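Local coordinates for protein 361aa long hypothetical D-aminopeptidase (Pyrococcus horikoshii, PDB 2DRH) that probably acts as an aminopeptidase of the S58 (DmpA-like) type, although its own activity and substrate are not established, at residues G11-G16 with T315-E320; V205-G210 with I324-E329. One frame throughout, in Å; residues are numbered along the deposited sequence.

Interaction 1 (G11-G16 with T315-E320); sequences GVFKPG and TAEAVE
The carboxylate of Glu317 meets the backbone of Val12 and Phe13 and comes close to the ring of Phe13, the ring and carboxylate planes being 23° apart; the Val12 side chain crosses that of Glu317 at about a right angle. Its two oxygens grip successive backbone N-H groups. OE2 accepts from Val12 N at 3.0 Å, the donor standing well above the carboxylate plane, while OE1 accepts from Phe13 N at 3.1 Å through its syn lone pair. With CD anti to CA (chi2 177°), the chain runs straight out from helix 309-328 to the loop. In the S58 fold this helix packs on a β-sheet, and the N-terminal loop that Glu317 holds is also tied by Lys14 to Ile191 of strand 184-193. Arg190 of that strand forms a salt bridge with OE1, so a buried negative group has both a charge and peptide N-H groups to satisfy it. A glutamine in its place would present an NH2 where one oxygen now accepts, and would probably leave a loop N-H without its acceptor and Arg190 without its opposite charge. Glycine suits position 11, since its positive phi of 83° would jam a CB against the preceding carbonyl. The Phe13 ring also packs on Pro310, Lys313 and Ala314.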
# COMPACT_ATOMS: atom_id res chain seq x y z
N GLY A 11 -28.59 -6.68 -9.90
CA GLY A 11 -27.89 -7.90 -9.52
C GLY A 11 -28.73 -9.14 -9.74
O GLY A 11 -29.82 -9.07 -10.31
N VAL A 12 -28.22 -10.28 -9.28
CA VAL A 12 -28.91 -11.55 -9.44
C VAL A 12 -29.14 -12.26 -8.10
O VAL A 12 -29.82 -13.28 -8.05
CB VAL A 12 -28.10 -12.50 -10.35
CG1 VAL A 12 -27.87 -11.86 -11.70
CG2 VAL A 12 -26.78 -12.85 -9.69
N PHE A 13 -28.57 -11.72 -7.04
CA PHE A 13 -28.75 -12.33 -5.72
C PHE A 13 -29.98 -11.74 -5.07
O PHE A 13 -30.35 -10.60 -5.33
CB PHE A 13 -27.53 -12.09 -4.84
CG PHE A 13 -26.31 -12.86 -5.26
CD1 PHE A 13 -26.32 -14.25 -5.25
CD2 PHE A 13 -25.15 -12.21 -5.66
CE1 PHE A 13 -25.20 -14.98 -5.64
CE2 PHE A 13 -24.02 -12.92 -6.05
CZ PHE A 13 -24.05 -14.31 -6.04
N LYS A 14 -30.63 -12.53 -4.22
CA LYS A 14 -31.82 -12.05 -3.54
C LYS A 14 -31.42 -11.25 -2.32
O LYS A 14 -30.42 -11.54 -1.66
CB LYS A 14 -32.71 -13.23 -3.12
CG LYS A 14 -32.05 -14.22 -2.18
CD LYS A 14 -33.04 -15.31 -1.76
CE LYS A 14 -32.43 -16.26 -0.73
NZ LYS A 14 -31.27 -17.04 -1.28
N PRO A 15 -32.19 -10.20 -2.00
CA PRO A 15 -31.89 -9.37 -0.83
C PRO A 15 -32.29 -10.06 0.47
O PRO A 15 -32.96 -11.11 0.45
CB PRO A 15 -32.70 -8.11 -1.10
CG PRO A 15 -33.91 -8.65 -1.79
CD PRO A 15 -33.31 -9.64 -2.77
N GLY A 16 -31.88 -9.48 1.59
CA GLY A 16 -32.23 -10.04 2.88
C GLY A 16 -33.65 -9.62 3.23
O GLY A 16 -34.26 -8.86 2.50
N THR A 315 -21.34 -7.99 -2.85
CA THR A 315 -20.89 -6.71 -2.30
C THR A 315 -21.18 -5.61 -3.31
O THR A 315 -21.81 -4.60 -2.98
CB THR A 315 -19.37 -6.74 -2.01
OG1 THR A 315 -19.11 -7.73 -1.01
CG2 THR A 315 -18.89 -5.37 -1.50
N ALA A 316 -20.71 -5.80 -4.54
CA ALA A 316 -20.92 -4.81 -5.60
C ALA A 316 -22.42 -4.56 -5.76
O ALA A 316 -22.85 -3.42 -5.94
CB ALA A 316 -20.33 -5.32 -6.92
N GLU A 317 -23.21 -5.62 -5.69
CA GLU A 317 -24.66 -5.49 -5.83
C GLU A 317 -25.27 -4.66 -4.71
O GLU A 317 -26.01 -3.71 -4.96
CB GLU A 317 -25.33 -6.85 -5.86
CG GLU A 317 -25.51 -7.43 -7.24
CD GLU A 317 -26.11 -8.83 -7.20
OE1 GLU A 317 -27.11 -9.03 -6.48
OE2 GLU A 317 -25.59 -9.71 -7.89
N ALA A 318 -24.97 -5.03 -3.47
CA ALA A 318 -25.49 -4.33 -2.31
C ALA A 318 -25.14 -2.84 -2.38
O ALA A 318 -25.97 -1.99 -2.07
CB ALA A 318 -24.93 -4.93 -1.03
N VAL A 319 -23.91 -2.53 -2.78
CA VAL A 319 -23.48 -1.13 -2.87
C VAL A 319 -24.25 -0.40 -3.96
O VAL A 319 -24.76 0.69 -3.72
CB VAL A 319 -21.96 -1.02 -3.16
CG1 VAL A 319 -21.60 0.44 -3.54
CG2 VAL A 319 -21.18 -1.44 -1.92
N GLU A 320 -24.36 -0.99 -5.15
CA GLU A 320 -25.07 -0.33 -6.24
C GLU A 320 -26.50 0.01 -5.85
O GLU A 320 -26.95 1.15 -6.06
CB GLU A 320 -25.07 -1.19 -7.51
CG GLU A 320 -25.69 -0.49 -8.72
CD GLU A 320 -25.65 -1.33 -10.00
OE1 GLU A 320 -24.77 -2.22 -10.11
OE2 GLU A 320 -26.49 -1.09 -10.89

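Interaction 2 (V205-G210 with I324-E329); sequences VLSNFG and INSLLE
Helix-on-sheet packing, the basic layer contact of the S58 fold, joins the end of strand 198-207 to the last turn of helix 309-328. Ser207, the final residue of the strand, faces Ser326 with their CA atoms 6.8 Å apart, and the two hydroxyls bridge the layers: Ser207 OG donates to Ser326 OG at 2.8 Å. On both serines OG lies between the backbone N and the carbonyl carbon (chi1 65° on Ser207, 76° on Ser326). On the helix this rotation turns the hydroxyl back along its own backbone, where it bonds to the carbonyl oxygen of Ile323. Serine suits both places because its side chain is short enough to let strand and helix approach closely and still carries a group able to donate and accept. Beside the bridge, Val205 CG2 stands 4.5 Å from Ser326 CB, a loose apolar contact that extends the interface two residues back along the strand. Val205 and Ser207 both point toward the helix, whereas Leu206 between them points away from it, in the alternation expected of a strand. The strand is held by backbone bonds from Val205 to Gly186 and from Ser207 to Gly184, both in strand 184-193. Near the helix end, Ile324 O accepts from both Leu327 N and Leu328 N. Ser207 OG also receives a weak bond from Gly184 N. The result is a relay that starts weakly at Gly184 N and then runs through Ser207 OG and Ser326 OG to Ile323 O, so that both buried hydroxyls find polar partners, with Val205 as an apolar neighbour.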
# COMPACT_ATOMS: atom_id res chain seq x y z
N VAL A 205 -24.58 3.09 2.72
CA VAL A 205 -23.76 4.10 2.08
C VAL A 205 -24.20 5.50 2.43
O VAL A 205 -25.37 5.75 2.74
CB VAL A 205 -23.79 3.96 0.54
CG1 VAL A 205 -23.36 2.55 0.13
CG2 VAL A 205 -25.18 4.29 0.02
N LEU A 206 -23.25 6.42 2.38
CA LEU A 206 -23.48 7.84 2.64
C LEU A 206 -23.06 8.42 1.30
O LEU A 206 -21.87 8.56 1.04
CB LEU A 206 -22.57 8.35 3.76
CG LEU A 206 -22.61 9.86 4.05
CD1 LEU A 206 -24.03 10.27 4.40
CD2 LEU A 206 -21.66 10.20 5.19
N SER A 207 -24.04 8.72 0.45
CA SER A 207 -23.76 9.24 -0.88
C SER A 207 -23.68 10.75 -0.93
O SER A 207 -24.55 11.44 -0.42
CB SER A 207 -24.84 8.76 -1.86
OG SER A 207 -26.10 9.31 -1.52
N ASN A 208 -22.64 11.25 -1.57
CA ASN A 208 -22.45 12.69 -1.68
C ASN A 208 -21.53 12.99 -2.85
O ASN A 208 -20.62 13.81 -2.75
CB ASN A 208 -21.83 13.23 -0.38
CG ASN A 208 -21.72 14.74 -0.36
OD1 ASN A 208 -22.73 15.46 -0.46
ND2 ASN A 208 -20.50 15.24 -0.24
N PHE A 209 -21.79 12.34 -3.98
CA PHE A 209 -20.96 12.49 -5.18
C PHE A 209 -21.75 12.55 -6.47
O PHE A 209 -22.99 12.47 -6.49
CB PHE A 209 -20.00 11.31 -5.30
CG PHE A 209 -20.70 10.01 -5.67
CD1 PHE A 209 -21.39 9.28 -4.70
CD2 PHE A 209 -20.72 9.57 -6.99
CE1 PHE A 209 -22.09 8.10 -5.05
CE2 PHE A 209 -21.42 8.40 -7.35
CZ PHE A 209 -22.10 7.67 -6.38
N GLY A 210 -21.01 12.67 -7.57
CA GLY A 210 -21.58 12.66 -8.90
C GLY A 210 -22.17 13.90 -9.52
O GLY A 210 -22.74 14.76 -8.85
N ILE A 324 -28.50 3.81 -5.02
CA ILE A 324 -29.77 4.21 -5.61
C ILE A 324 -30.82 4.47 -4.52
O ILE A 324 -31.52 5.49 -4.55
CB ILE A 324 -30.29 3.14 -6.60
CG1 ILE A 324 -29.28 2.96 -7.74
CG2 ILE A 324 -31.65 3.52 -7.14
CD1 ILE A 324 -28.85 4.27 -8.42
N ASN A 325 -30.92 3.56 -3.55
CA ASN A 325 -31.88 3.72 -2.46
C ASN A 325 -31.66 5.03 -1.69
O ASN A 325 -32.62 5.60 -1.16
CB ASN A 325 -31.80 2.54 -1.49
CG ASN A 325 -32.29 1.25 -2.11
OD1 ASN A 325 -33.23 1.26 -2.90
ND2 ASN A 325 -31.67 0.12 -1.76
N SER A 326 -30.42 5.50 -1.62
CA SER A 326 -30.13 6.75 -0.92
C SER A 326 -30.80 7.89 -1.66
O SER A 326 -31.14 8.91 -1.06
CB SER A 326 -28.61 7.00 -0.82
OG SER A 326 -28.09 7.45 -2.06
N LEU A 327 -30.99 7.73 -2.97
CA LEU A 327 -31.64 8.75 -3.78
C LEU A 327 -33.16 8.59 -3.68
O LEU A 327 -33.89 9.56 -3.48
CB LEU A 327 -31.19 8.64 -5.24
CG LEU A 327 -29.69 8.79 -5.51
CD1 LEU A 327 -29.40 8.50 -6.98
CD2 LEU A 327 -29.24 10.20 -5.15
N LEU A 328 -33.63 7.35 -3.80
CA LEU A 328 -35.06 7.04 -3.72
C LEU A 328 -35.65 7.39 -2.35
O LEU A 328 -36.84 7.72 -2.25
CB LEU A 328 -35.29 5.55 -4.01
CG LEU A 328 -35.12 5.07 -5.45
CD1 LEU A 328 -35.16 3.55 -5.52
CD2 LEU A 328 -36.23 5.67 -6.29
N GLU A 329 -34.83 7.31 -1.31
CA GLU A 329 -35.30 7.59 0.05
C GLU A 329 -35.14 9.05 0.47
O GLU A 329 -35.75 9.48 1.45
CB GLU A 329 -34.56 6.70 1.05
CG GLU A 329 -34.82 5.21 0.89
CD GLU A 329 -36.06 4.76 1.64
OE1 GLU A 329 -37.16 5.28 1.37
OE2 GLU A 329 -35.93 3.87 2.51

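Both contacts use helix 309-328, and their centres lie 15 Å apart. Glu317 and Ser326 are nine residues apart, about two and a half turns, and so leave the helix on different sides: interaction 1 secures the N-terminal loop, whereas interaction 2 secures the sheet. Strand 184-193 is common to their surroundings, with Arg190 and Ile191 beside 11-16 and Gly184 and Gly186 beside 205-210. The two differ in chemistry, a charged carboxylate at a partly buried loop against neutral hydroxyls in a buried layer. Ala316 packs on Tyr272 of the second subunit, so the helix turn that carries interaction 1 also adjoins a subunit interface, while interaction 2 stays within one chain.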